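Local coordinates for EDD domain protein, DegV family (Ruminococcus gnavus, PDB 3JR7), which is of uncharacterised function but probably binds a lipid, perhaps a fatty acid, at residues Gly30-Glu35 and Phe42-Leu47; Leu62-Leu67 and Val279-Ile284; Gln219-Arg224 and Leu230-Asp235; Glu143-Leu148 and Asp246-Ile251. All blocks are in the same frame, centred on the assembly; numbering follows the deposited sequence.

Contact 1 (Gly30-Glu35 and Phe42-Leu47); sequences GEFTPE and FEHVAL
The ring of Phe-32 is sandwiched between two residues of one strand, with the imidazole of His-44 over one face and the first side-chain carbon of Phe-42 over the other. The stack with His-44 is close to fully face-to-face: the ring centroids are 3.6 Å apart, the planes are inclined by only 11°, and His-44 NE2 lies above the centre of the phenyl ring. The two side chains come from opposite directions and overlap along their flat sides. On the far face Phe-42 CB makes a CH-pi contact, 4.0 Å from the centroid of the Phe-32 ring, while the Phe-42 ring itself turns away and presents only its edge, in a tilted edge-to-face pair with planes at 58°. Phe-32 reaches this slot with CG beside its backbone N and anti to the carbonyl carbon (chi1 -69°). A flat, apolar group suits the place, since it can be gripped on both faces and asks for no polar partner. Cut back to alanine, this position would probably leave the imidazole without its stacking partner and open a gap against Phe-42. His-44 is steadied further by a weak hydrogen bond from ND1 to Val-26 O, which may help to fix the rotation of its ring. Just beyond Phe-32, Thr-33 caps helix 34-39 by bonding Met-36 N. The cluster lies within the beta-alpha-beta unit of strand 22-27, helix 34-39 and strand 42-51: Phe-32 also rests on Val-26 of strand 22-27, and the Phe-42 ring reaches Ala-147 and Gln-151 of helix 141-155.

Contact 2 (Leu62-Leu67 and Val279-Ile284); sequences LKQEEL and VDTSGI
Gln-64, in the first turn of helix 64-73, stretches its side chain across to Asp-280 and Thr-281. CG stands opposite the backbone N (chi1 -171°) and the chain stays extended beyond it, which carries the amide clear of the helix and across the Thr-281 side chain at about a right angle. Thr-281 OG1 may give Gln-64 OE1 a weak hydrogen bond (3.3 Å), though its one proton has another acceptor nearby, and the hydroxyl is also bonded to Thr-286 OG1. Water bridges the two segments: one molecule lies between Gln-64 OE1 (2.8 Å) and Asp-280 OD1, although it cannot serve every acceptor round it at once. A second water makes weak bonds to both Gln-64 NE2 and Asp-280 OD1. An amide suits this wet edge because it can both give and accept. One turn on, Leu-67 N bonds Lys-63 O, and the Leu-67 side chain faces inward, placing CD2 3.6 Å from Gly-283 O and 3.8 Å from Gly-283 CA. With no side chain on Gly-283, the methyl packs directly against main chain. Leu-67 also touches Ile-51 and Trp-56 of the first sheet. Gly-283 opens helix 283-289, whose N-cap is Ser-282, its OG bonded to Ser-285 N. Two helix starts therefore meet, one beside the first sheet, one after a strand of the second, consistent with the interface between the two lobes of the DegV fold.

Contact 3 (Gln219-Arg224 and Leu230-Asp235); sequences QKEKAR and LVKMAD
Lys-232 leans across strand 219-224 and meets Glu-221, Lys-222 and Ala-223. From CB, which points toward the strand, the chain sets out with CG beside the backbone N and bends at chi2 (-148°), crossing the glutamate at about a right angle. CD passes 3.4 Å from Lys-222 O and 3.7 Å from Glu-221 OE2; CE lies 3.3 Å from Lys-222 O and packs 3.8 Å from Ala-223 CB, a methyl small enough to let the chain come close. At the tip, NZ gives a short hydrogen bond to Lys-222 O, 2.7 Å long and nearly in line with the carbonyl (163°). NZ also forms a salt bridge with Glu-221 OE2, at 3.5 Å a weak hydrogen bond, and a water accepts a third bond from it while donating to Glu-221 OE1. Glu-221 OE2 also takes Lys-222 N at 3.0 Å through its anti lone pair, so the strand positions the anion that the ammonium meets. A methionine in its place would probably leave Lys-222 O without its side-chain donor and the Glu-221 carboxylate without this countercharge. Lys-220 and Glu-221 form a classic beta bulge opposite Ile-208. The axes of strand 219-224 and helix 230-235 run nearly antiparallel, at 157° and 8.2 Å apart: an edge strand turns back into helix 226-240, which packs on it, as in layered alpha/beta folds.

Contact 4 (Glu143-Leu148 and Asp246-Ile251); sequences ETLIAL and DKILAI
Leu-145 holds CG beside its backbone N and opposite the carbonyl carbon (chi1 -79°), which throws the isobutyl fork off the helix toward Ile-248 and Ala-250; in Ile-248 a chi1 of -59° sets CG2 opposite the backbone N, where it can meet one prong of the fork. That prong, CD2, lies 3.8 Å from Ile-248 CG2. The other, CD1, rests 3.7 Å from Ala-250 CB and at the same distance from Ile-248 O, so the leucine straddles two residues that point to the same side of the strand. This is helix-on-sheet packing of an alpha/beta fold: helix 141-155 lies against strand 248-253, which is flanked by strand 275-280, parallel to it, and strand 294-297, antiparallel. A branched leucine packs over Ala-250, whose small methyl lets the fork come close to the sheet, while beta-branched Ile-248 suits an extended backbone. Neighbouring side chains complete the greasy layer, with Phe-277 touching Leu-148, Ile-248 and Ala-250, and Tyr-170 touching Leu-145. Leu-249 and Ile-251 turn to the other face of the strand, against helix 257-270.

In the fold
Contact 4 is buried and apolar in its side chains; contacts 1, 2 and 3 are partly buried, the first aromatic, the other two polar and watered. Contact 1 belongs to the first sheet, whereas contacts 3 and 4 each place a helix on the second, and contact 2 spans the two. Glu-31 of contact 1 is shared: its OE2 bonds Ser-282 N of contact 2, and its O accepts from Thr-144 of contact 4. Leu-47 of the ligand pocket packs on Ile-284. Contacts 2 and 4 hold neighbouring strands, joined by Val-279 N to Ile-251 O. Contact 3, farthest from the chain's centre, stands at the sheet's edge, about 29 Å from contact 1 centre to centre.

Contact 1 (Gly30-Glu35 and Phe42-Leu47)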
loop_
_atom_site.group_PDB
_atom_site.type_symbol
_atom_site.label_atom_id
_atom_site.label_comp_id
_atom_site.label_asym_id
_atom_site.label_seq_id
_atom_site.Cartn_x
_atom_site.Cartn_y
_atom_site.Cartn_z
ATOM N N GLY A 30 4.160 -1.529 1.097
ATOM C CA GLY A 30 4.093 -1.258 -0.314
ATOM C C GLY A 30 4.839 -2.294 -1.107
ATOM O O GLY A 30 6.071 -2.354 -0.991
ATOM N N GLU A 31 4.128 -3.068 -1.944
ATOM C CA GLU A 31 4.765 -4.165 -2.678
ATOM C C GLU A 31 5.695 -3.643 -3.764
ATOM O O GLU A 31 5.431 -2.610 -4.302
ATOM C CB GLU A 31 3.707 -5.088 -3.340
ATOM C CG GLU A 31 2.836 -5.909 -2.421
ATOM C CD GLU A 31 1.785 -5.118 -1.672
ATOM O OE1 GLU A 31 1.433 -3.977 -2.103
ATOM O OE2 GLU A 31 1.294 -5.661 -0.658
ATOM N N PHE A 32 6.789 -4.349 -4.075
ATOM C CA PHE A 32 7.603 -4.065 -5.284
ATOM C C PHE A 32 7.347 -5.103 -6.347
ATOM O O PHE A 32 7.318 -6.285 -6.036
ATOM C CB PHE A 32 9.119 -4.091 -5.015
ATOM C CG PHE A 32 9.631 -2.948 -4.159
ATOM C CD1 PHE A 32 8.824 -1.862 -3.811
ATOM C CD2 PHE A 32 10.937 -2.978 -3.698
ATOM C CE1 PHE A 32 9.323 -0.845 -3.007
ATOM C CE2 PHE A 32 11.437 -1.983 -2.937
ATOM C CZ PHE A 32 10.618 -0.896 -2.566
ATOM N N THR A 33 7.206 -4.674 -7.592
ATOM C CA THR A 33 7.192 -5.586 -8.713
ATOM C C THR A 33 8.613 -6.096 -8.972
ATOM O O THR A 33 9.575 -5.525 -8.466
ATOM C CB THR A 33 6.703 -4.908 -9.989
ATOM O OG1 THR A 33 7.545 -3.780 -10.290
ATOM C CG2 THR A 33 5.266 -4.476 -9.844
ATOM N N PRO A 34 8.749 -7.179 -9.771
ATOM C CA PRO A 34 10.093 -7.675 -10.135
ATOM C C PRO A 34 10.968 -6.572 -10.716
ATOM O O PRO A 34 12.135 -6.425 -10.364
ATOM C CB PRO A 34 9.801 -8.725 -11.222
ATOM C CG PRO A 34 8.416 -9.227 -10.916
ATOM C CD PRO A 34 7.669 -8.020 -10.329
ATOM N N GLU A 35 10.378 -5.771 -11.571
ATOM C CA GLU A 35 11.112 -4.755 -12.270
ATOM C C GLU A 35 11.604 -3.684 -11.280
ATOM O O GLU A 35 12.703 -3.145 -11.435
ATOM C CB GLU A 35 10.249 -4.165 -13.386
ATOM C CG GLU A 35 9.504 -5.242 -14.212
ATOM C CD GLU A 35 8.115 -5.582 -13.627
ATOM O OE1 GLU A 35 7.219 -4.727 -13.720
ATOM O OE2 GLU A 35 7.915 -6.679 -13.066
ATOM N N PHE A 42 14.746 1.670 -5.635
ATOM C CA PHE A 42 13.713 1.469 -4.590
ATOM C C PHE A 42 14.248 0.681 -3.423
ATOM O O PHE A 42 14.933 -0.328 -3.629
ATOM C CB PHE A 42 12.489 0.734 -5.146
ATOM C CG PHE A 42 11.859 1.420 -6.352
ATOM C CD1 PHE A 42 10.972 2.472 -6.186
ATOM C CD2 PHE A 42 12.211 1.039 -7.653
ATOM C CE1 PHE A 42 10.419 3.125 -7.316
ATOM C CE2 PHE A 42 11.683 1.678 -8.763
ATOM C CZ PHE A 42 10.771 2.737 -8.592
ATOM N N GLU A 43 13.922 1.105 -2.206
ATOM C CA GLU A 43 14.391 0.440 -1.007
ATOM C C GLU A 43 13.262 0.334 -0.016
ATOM O O GLU A 43 12.504 1.298 0.163
ATOM C CB GLU A 43 15.535 1.245 -0.373
ATOM C CG GLU A 43 15.968 0.729 0.948
ATOM C CD GLU A 43 17.161 1.478 1.570
ATOM O OE1 GLU A 43 17.994 2.000 0.836
ATOM O OE2 GLU A 43 17.269 1.481 2.817
ATOM N N HIS A 44 13.139 -0.812 0.639
ATOM C CA HIS A 44 12.110 -0.993 1.660
ATOM C C HIS A 44 12.702 -0.647 3.023
ATOM O O HIS A 44 13.869 -0.901 3.273
ATOM C CB HIS A 44 11.599 -2.452 1.770
ATOM C CG HIS A 44 10.577 -2.848 0.746
ATOM N ND1 HIS A 44 9.417 -2.120 0.524
ATOM C CD2 HIS A 44 10.481 -3.952 -0.034
ATOM C CE1 HIS A 44 8.677 -2.734 -0.380
ATOM N NE2 HIS A 44 9.309 -3.840 -0.753
ATOM N N VAL A 45 11.852 -0.127 3.896
ATOM C CA VAL A 45 12.058 -0.051 5.334
ATOM C C VAL A 45 10.998 -0.922 5.971
ATOM O O VAL A 45 9.780 -0.702 5.769
ATOM C CB VAL A 45 12.015 1.416 5.843
ATOM C CG1 VAL A 45 12.024 1.493 7.345
ATOM C CG2 VAL A 45 13.226 2.159 5.290
ATOM N N ALA A 46 11.444 -1.936 6.712
ATOM C CA ALA A 46 10.571 -3.018 7.175
ATOM C C ALA A 46 9.782 -2.658 8.402
ATOM O O ALA A 46 10.307 -2.019 9.344
ATOM C CB ALA A 46 11.411 -4.297 7.444
ATOM N N LEU A 47 8.507 -3.041 8.385
ATOM C CA LEU A 47 7.702 -3.059 9.589
ATOM C C LEU A 47 7.903 -4.363 10.345
ATOM O O LEU A 47 8.500 -5.305 9.821
ATOM C CB LEU A 47 6.210 -2.905 9.247
ATOM C CG LEU A 47 5.729 -1.491 8.982
ATOM C CD1 LEU A 47 5.968 -1.059 7.511
ATOM C CD2 LEU A 47 4.262 -1.341 9.410
#

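Contact 2 (Leu62-Leu67 and Val279-Ile284)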
loop_
_atom_site.group_PDB
_atom_site.type_symbol
_atom_site.label_atom_id
_atom_site.label_comp_id
_atom_site.label_asym_id
_atom_site.label_seq_id
_atom_site.Cartn_x
_atom_site.Cartn_y
_atom_site.Cartn_z
ATOM N N LEU A 62 10.612 -13.469 4.689
ATOM C CA LEU A 62 9.400 -14.049 5.277
ATOM C C LEU A 62 8.452 -14.502 4.169
ATOM O O LEU A 62 7.906 -13.692 3.438
ATOM C CB LEU A 62 8.697 -13.084 6.213
ATOM C CG LEU A 62 7.420 -13.573 6.918
ATOM C CD1 LEU A 62 7.658 -14.733 7.949
ATOM C CD2 LEU A 62 6.766 -12.399 7.585
ATOM N N LYS A 63 8.286 -15.806 4.027
ATOM C CA LYS A 63 7.421 -16.340 2.954
ATOM C C LYS A 63 5.981 -16.230 3.337
ATOM O O LYS A 63 5.622 -16.523 4.466
ATOM C CB LYS A 63 7.760 -17.805 2.667
ATOM C CG LYS A 63 9.153 -17.979 2.087
ATOM C CD LYS A 63 9.220 -17.429 0.664
ATOM C CE LYS A 63 10.661 -17.237 0.183
ATOM N NZ LYS A 63 11.293 -16.030 0.845
ATOM N N GLN A 64 5.157 -15.841 2.363
ATOM C CA GLN A 64 3.721 -15.642 2.588
ATOM C C GLN A 64 3.092 -16.903 3.195
ATOM O O GLN A 64 2.280 -16.833 4.094
ATOM C CB GLN A 64 3.020 -15.262 1.259
ATOM C CG GLN A 64 1.573 -14.830 1.439
ATOM C CD GLN A 64 0.916 -14.564 0.125
ATOM O OE1 GLN A 64 0.927 -13.429 -0.397
ATOM N NE2 GLN A 64 0.384 -15.609 -0.452
ATOM N N GLU A 65 3.477 -18.064 2.684
ATOM C CA GLU A 65 2.817 -19.303 3.101
ATOM C C GLU A 65 3.072 -19.496 4.595
ATOM O O GLU A 65 2.154 -19.719 5.388
ATOM C CB GLU A 65 3.281 -20.531 2.252
ATOM C CG GLU A 65 2.810 -21.852 2.899
ATOM C CD GLU A 65 2.848 -23.077 2.005
ATOM O OE1 GLU A 65 3.437 -23.065 0.887
ATOM O OE2 GLU A 65 2.251 -24.084 2.457
ATOM N N GLU A 66 4.320 -19.324 5.021
ATOM C CA GLU A 66 4.613 -19.450 6.453
ATOM C C GLU A 66 3.815 -18.451 7.291
ATOM O O GLU A 66 3.347 -18.711 8.402
ATOM C CB GLU A 66 6.122 -19.271 6.678
ATOM C CG GLU A 66 6.485 -19.285 8.156
ATOM C CD GLU A 66 7.980 -19.172 8.420
ATOM O OE1 GLU A 66 8.680 -18.443 7.665
ATOM O OE2 GLU A 66 8.415 -19.769 9.437
ATOM N N LEU A 67 3.668 -17.252 6.774
ATOM C CA LEU A 67 2.913 -16.256 7.521
ATOM C C LEU A 67 1.436 -16.615 7.588
ATOM O O LEU A 67 0.819 -16.528 8.630
ATOM C CB LEU A 67 3.118 -14.872 6.842
ATOM C CG LEU A 67 2.276 -13.688 7.344
ATOM C CD1 LEU A 67 2.460 -13.406 8.828
ATOM C CD2 LEU A 67 2.675 -12.457 6.473
ATOM N N VAL A 279 0.142 -8.083 -8.178
ATOM C CA VAL A 279 1.209 -8.513 -7.259
ATOM C C VAL A 279 0.664 -9.281 -6.092
ATOM O O VAL A 279 -0.503 -9.106 -5.706
ATOM C CB VAL A 279 2.009 -7.346 -6.642
ATOM C CG1 VAL A 279 2.850 -6.763 -7.646
ATOM C CG2 VAL A 279 1.055 -6.291 -5.953
ATOM N N ASP A 280 1.535 -10.105 -5.512
ATOM C CA ASP A 280 1.265 -10.786 -4.265
ATOM C C ASP A 280 1.398 -9.801 -3.146
ATOM O O ASP A 280 2.294 -8.955 -3.163
ATOM C CB ASP A 280 2.237 -11.939 -4.020
ATOM C CG ASP A 280 2.050 -13.063 -5.033
ATOM O OD1 ASP A 280 1.067 -13.786 -4.905
ATOM O OD2 ASP A 280 2.834 -13.139 -5.986
ATOM N N THR A 281 0.524 -9.921 -2.171
ATOM C CA THR A 281 0.566 -9.022 -1.022
ATOM C C THR A 281 1.874 -9.158 -0.192
ATOM O O THR A 281 2.406 -10.257 0.017
ATOM C CB THR A 281 -0.600 -9.252 -0.087
ATOM O OG1 THR A 281 -0.772 -10.652 0.128
ATOM C CG2 THR A 281 -1.893 -8.659 -0.637
ATOM N N SER A 282 2.364 -8.027 0.292
ATOM C CA SER A 282 3.521 -7.971 1.215
ATOM C C SER A 282 3.136 -8.587 2.565
ATOM O O SER A 282 1.983 -8.929 2.789
ATOM C CB SER A 282 3.889 -6.512 1.461
ATOM O OG SER A 282 2.840 -5.888 2.255
ATOM N N GLY A 283 4.095 -8.716 3.478
ATOM C CA GLY A 283 3.817 -9.210 4.831
ATOM C C GLY A 283 2.734 -8.415 5.540
ATOM O O GLY A 283 1.760 -8.982 6.070
ATOM N N ILE A 284 2.890 -7.080 5.588
ATOM C CA ILE A 284 1.855 -6.278 6.275
ATOM C C ILE A 284 0.503 -6.373 5.541
ATOM O O ILE A 284 -0.539 -6.521 6.172
ATOM C CB ILE A 284 2.306 -4.826 6.409
ATOM C CG1 ILE A 284 3.535 -4.763 7.336
ATOM C CG2 ILE A 284 1.167 -3.938 6.942
ATOM C CD1 ILE A 284 3.260 -5.149 8.799
HETATM O O HOH W 1 -0.413 -13.541 -2.868
HETATM O O HOH W 2 0.476 -16.408 -2.849
#

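Contact 3 (Gln219-Arg224 and Leu230-Asp235)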
loop_
_atom_site.group_PDB
_atom_site.type_symbol
_atom_site.label_atom_id
_atom_site.label_comp_id
_atom_site.label_asym_id
_atom_site.label_seq_id
_atom_site.Cartn_x
_atom_site.Cartn_y
_atom_site.Cartn_z
ATOM N N GLN A 219 -16.894 1.903 4.167
ATOM C CA GLN A 219 -17.640 0.947 3.366
ATOM C C GLN A 219 -18.314 1.658 2.183
ATOM O O GLN A 219 -19.015 2.654 2.344
ATOM C CB GLN A 219 -18.648 0.248 4.245
ATOM C CG GLN A 219 -19.377 -0.833 3.483
ATOM C CD GLN A 219 -20.157 -1.745 4.363
ATOM O OE1 GLN A 219 -21.214 -2.188 3.978
ATOM N NE2 GLN A 219 -19.650 -2.043 5.522
ATOM N N LYS A 220 -18.055 1.170 0.986
ATOM C CA LYS A 220 -18.609 1.711 -0.238
ATOM C C LYS A 220 -19.849 0.977 -0.695
ATOM O O LYS A 220 -20.671 1.554 -1.377
ATOM C CB LYS A 220 -17.578 1.560 -1.358
ATOM C CG LYS A 220 -16.194 2.143 -1.042
ATOM C CD LYS A 220 -16.256 3.624 -0.927
ATOM C CE LYS A 220 -16.213 4.306 -2.281
ATOM N NZ LYS A 220 -16.416 5.809 -2.141
ATOM N N GLU A 221 -19.940 -0.321 -0.389
ATOM C CA GLU A 221 -21.032 -1.193 -0.881
ATOM C C GLU A 221 -20.958 -2.519 -0.155
ATOM O O GLU A 221 -20.100 -2.727 0.700
ATOM C CB GLU A 221 -20.907 -1.441 -2.395
ATOM C CG GLU A 221 -21.826 -0.625 -3.246
ATOM C CD GLU A 221 -23.299 -1.070 -3.164
ATOM O OE1 GLU A 221 -24.090 -0.494 -3.917
ATOM O OE2 GLU A 221 -23.663 -2.006 -2.407
ATOM N N LYS A 222 -21.831 -3.435 -0.556
ATOM C CA LYS A 222 -21.811 -4.780 -0.066
ATOM C C LYS A 222 -22.607 -5.654 -1.007
ATOM O O LYS A 222 -23.415 -5.170 -1.785
ATOM C CB LYS A 222 -22.438 -4.875 1.331
ATOM C CG LYS A 222 -23.928 -4.538 1.324
ATOM C CD LYS A 222 -24.490 -4.647 2.718
ATOM C CE LYS A 222 -25.999 -4.379 2.689
ATOM N NZ LYS A 222 -26.444 -4.242 4.129
ATOM N N ALA A 223 -22.354 -6.943 -0.913
ATOM C CA ALA A 223 -23.002 -7.928 -1.755
ATOM C C ALA A 223 -22.938 -9.282 -1.075
ATOM O O ALA A 223 -21.999 -9.560 -0.304
ATOM C CB ALA A 223 -22.311 -8.004 -3.112
ATOM N N ARG A 224 -23.869 -10.165 -1.437
ATOM C CA ARG A 224 -23.818 -11.550 -0.983
ATOM C C ARG A 224 -22.910 -12.382 -1.839
ATOM O O ARG A 224 -23.147 -12.575 -3.004
ATOM C CB ARG A 224 -25.213 -12.164 -0.957
ATOM C CG ARG A 224 -26.102 -11.492 0.020
ATOM C CD ARG A 224 -27.332 -12.333 0.276
ATOM N NE ARG A 224 -28.176 -11.670 1.249
ATOM C CZ ARG A 224 -29.375 -12.111 1.625
ATOM N NH1 ARG A 224 -29.897 -13.221 1.123
ATOM N NH2 ARG A 224 -30.061 -11.421 2.509
ATOM N N LEU A 230 -17.166 -8.688 -6.204
ATOM C CA LEU A 230 -16.108 -8.245 -7.113
ATOM C C LEU A 230 -16.669 -7.371 -8.240
ATOM O O LEU A 230 -16.049 -6.365 -8.635
ATOM C CB LEU A 230 -15.269 -9.407 -7.615
ATOM C CG LEU A 230 -14.506 -10.136 -6.527
ATOM C CD1 LEU A 230 -13.820 -11.296 -7.224
ATOM C CD2 LEU A 230 -13.457 -9.267 -5.729
ATOM N N VAL A 231 -17.859 -7.714 -8.717
ATOM C CA VAL A 231 -18.550 -6.886 -9.706
ATOM C C VAL A 231 -18.877 -5.522 -9.117
ATOM O O VAL A 231 -18.645 -4.515 -9.758
ATOM C CB VAL A 231 -19.869 -7.576 -10.205
ATOM C CG1 VAL A 231 -20.728 -6.639 -11.066
ATOM C CG2 VAL A 231 -19.521 -8.902 -10.953
ATOM N N LYS A 232 -19.434 -5.478 -7.912
ATOM C CA LYS A 232 -19.758 -4.204 -7.296
ATOM C C LYS A 232 -18.473 -3.381 -7.043
ATOM O O LYS A 232 -18.485 -2.159 -7.201
ATOM C CB LYS A 232 -20.517 -4.376 -5.984
ATOM C CG LYS A 232 -21.906 -4.918 -6.135
ATOM C CD LYS A 232 -22.870 -4.396 -5.088
ATOM C CE LYS A 232 -24.161 -5.237 -5.022
ATOM N NZ LYS A 232 -25.066 -4.808 -3.893
HETATM N N MSE A 233 -17.387 -4.039 -6.658
HETATM C CA MSE A 233 -16.099 -3.322 -6.505
HETATM C C MSE A 233 -15.665 -2.692 -7.832
HETATM O O MSE A 233 -15.369 -1.489 -7.873
HETATM C CB MSE A 233 -14.972 -4.212 -5.969
HETATM C CG MSE A 233 -13.675 -3.398 -5.803
HETATM SE SE MSE A 233 -12.333 -4.310 -4.805
HETATM C CE MSE A 233 -13.580 -5.131 -3.578
ATOM N N ALA A 234 -15.681 -3.485 -8.903
ATOM C CA ALA A 234 -15.392 -2.988 -10.272
ATOM C C ALA A 234 -16.233 -1.787 -10.639
ATOM O O ALA A 234 -15.712 -0.853 -11.205
ATOM C CB ALA A 234 -15.567 -4.102 -11.354
ATOM N N ASP A 235 -17.529 -1.823 -10.336
ATOM C CA ASP A 235 -18.396 -0.698 -10.595
ATOM C C ASP A 235 -17.943 0.509 -9.762
ATOM O O ASP A 235 -17.933 1.615 -10.299
ATOM C CB ASP A 235 -19.863 -0.992 -10.301
ATOM C CG ASP A 235 -20.457 -2.029 -11.235
ATOM O OD1 ASP A 235 -19.971 -2.189 -12.370
ATOM O OD2 ASP A 235 -21.439 -2.693 -10.817
HETATM O O HOH W 3 -25.844 -2.241 -4.487
#

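Contact 4 (Glu143-Leu148 and Asp246-Ile251)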
loop_
_atom_site.group_PDB
_atom_site.type_symbol
_atom_site.label_atom_id
_atom_site.label_comp_id
_atom_site.label_asym_id
_atom_site.label_seq_id
_atom_site.Cartn_x
_atom_site.Cartn_y
_atom_site.Cartn_z
ATOM N N GLU A 143 0.857 2.482 -2.319
ATOM C CA GLU A 143 2.252 2.948 -2.109
ATOM C C GLU A 143 3.118 2.639 -3.331
ATOM O O GLU A 143 3.951 3.457 -3.770
ATOM C CB GLU A 143 2.831 2.286 -0.873
ATOM C CG GLU A 143 2.100 2.669 0.429
ATOM C CD GLU A 143 2.609 1.902 1.636
ATOM O OE1 GLU A 143 3.817 1.950 1.908
ATOM O OE2 GLU A 143 1.788 1.242 2.304
ATOM N N THR A 144 2.924 1.439 -3.879
ATOM C CA THR A 144 3.655 0.971 -5.032
ATOM C C THR A 144 3.471 1.960 -6.167
ATOM O O THR A 144 4.449 2.420 -6.793
ATOM C CB THR A 144 3.127 -0.403 -5.501
ATOM O OG1 THR A 144 3.084 -1.319 -4.394
ATOM C CG2 THR A 144 3.975 -0.942 -6.607
ATOM N N LEU A 145 2.221 2.310 -6.411
ATOM C CA LEU A 145 1.910 3.208 -7.527
ATOM C C LEU A 145 2.509 4.613 -7.332
ATOM O O LEU A 145 3.003 5.215 -8.278
ATOM C CB LEU A 145 0.404 3.298 -7.768
ATOM C CG LEU A 145 -0.225 2.144 -8.532
ATOM C CD1 LEU A 145 -1.755 2.256 -8.482
ATOM C CD2 LEU A 145 0.290 2.065 -9.952
ATOM N N ILE A 146 2.503 5.093 -6.103
ATOM C CA ILE A 146 3.151 6.374 -5.754
ATOM C C ILE A 146 4.684 6.324 -6.028
ATOM O O ILE A 146 5.209 7.217 -6.676
ATOM C CB ILE A 146 2.851 6.767 -4.284
ATOM C CG1 ILE A 146 1.334 7.045 -4.106
ATOM C CG2 ILE A 146 3.641 8.010 -3.852
ATOM C CD1 ILE A 146 0.891 7.042 -2.652
ATOM N N ALA A 147 5.345 5.241 -5.609
ATOM C CA ALA A 147 6.757 5.011 -5.885
ATOM C C ALA A 147 7.038 5.048 -7.396
ATOM O O ALA A 147 8.026 5.691 -7.829
ATOM C CB ALA A 147 7.247 3.666 -5.299
ATOM N N LEU A 148 6.187 4.372 -8.183
ATOM C CA LEU A 148 6.286 4.397 -9.664
ATOM C C LEU A 148 6.149 5.811 -10.238
ATOM O O LEU A 148 6.857 6.219 -11.179
ATOM C CB LEU A 148 5.259 3.444 -10.315
ATOM C CG LEU A 148 5.550 1.948 -10.171
ATOM C CD1 LEU A 148 4.449 1.052 -10.626
ATOM C CD2 LEU A 148 6.900 1.577 -10.932
ATOM N N ASP A 246 -4.520 7.873 -18.508
ATOM C CA ASP A 246 -3.257 8.388 -17.981
ATOM C C ASP A 246 -2.724 7.533 -16.827
ATOM O O ASP A 246 -1.654 7.855 -16.265
ATOM C CB ASP A 246 -3.434 9.824 -17.454
ATOM C CG ASP A 246 -3.901 10.805 -18.523
ATOM O OD1 ASP A 246 -3.555 10.587 -19.717
ATOM O OD2 ASP A 246 -4.623 11.788 -18.164
ATOM N N LYS A 247 -3.436 6.466 -16.449
ATOM C CA LYS A 247 -3.155 5.852 -15.172
ATOM C C LYS A 247 -2.806 4.377 -15.270
ATOM O O LYS A 247 -3.222 3.682 -16.192
ATOM C CB LYS A 247 -4.344 6.075 -14.212
ATOM C CG LYS A 247 -4.671 7.544 -14.146
ATOM C CD LYS A 247 -5.714 7.901 -13.179
ATOM C CE LYS A 247 -5.749 9.436 -13.022
ATOM N NZ LYS A 247 -6.894 9.856 -12.170
ATOM N N ILE A 248 -2.024 3.926 -14.295
ATOM C CA ILE A 248 -1.684 2.535 -14.156
ATOM C C ILE A 248 -2.612 1.987 -13.067
ATOM O O ILE A 248 -2.829 2.625 -12.027
ATOM C CB ILE A 248 -0.198 2.368 -13.778
ATOM C CG1 ILE A 248 0.695 2.998 -14.866
ATOM C CG2 ILE A 248 0.132 0.913 -13.533
ATOM C CD1 ILE A 248 2.239 2.735 -14.674
ATOM N N LEU A 249 -3.209 0.825 -13.323
ATOM C CA LEU A 249 -4.052 0.195 -12.345
ATOM C C LEU A 249 -3.281 -0.947 -11.691
ATOM O O LEU A 249 -2.604 -1.714 -12.353
ATOM C CB LEU A 249 -5.352 -0.298 -12.991
ATOM C CG LEU A 249 -6.319 -0.903 -11.978
ATOM C CD1 LEU A 249 -7.771 -0.375 -12.199
ATOM C CD2 LEU A 249 -6.209 -2.406 -12.062
ATOM N N ALA A 250 -3.380 -1.048 -10.381
ATOM C CA ALA A 250 -2.675 -2.064 -9.639
ATOM C C ALA A 250 -3.633 -2.899 -8.855
ATOM O O ALA A 250 -4.620 -2.398 -8.282
ATOM C CB ALA A 250 -1.589 -1.443 -8.701
ATOM N N ILE A 251 -3.331 -4.192 -8.814
ATOM C CA ILE A 251 -4.099 -5.160 -8.041
ATOM C C ILE A 251 -3.169 -6.003 -7.163
ATOM O O ILE A 251 -2.232 -6.605 -7.654
ATOM C CB ILE A 251 -4.915 -6.097 -8.948
ATOM C CG1 ILE A 251 -5.891 -5.310 -9.808
ATOM C CG2 ILE A 251 -5.698 -7.122 -8.130
ATOM C CD1 ILE A 251 -6.323 -6.052 -11.045
#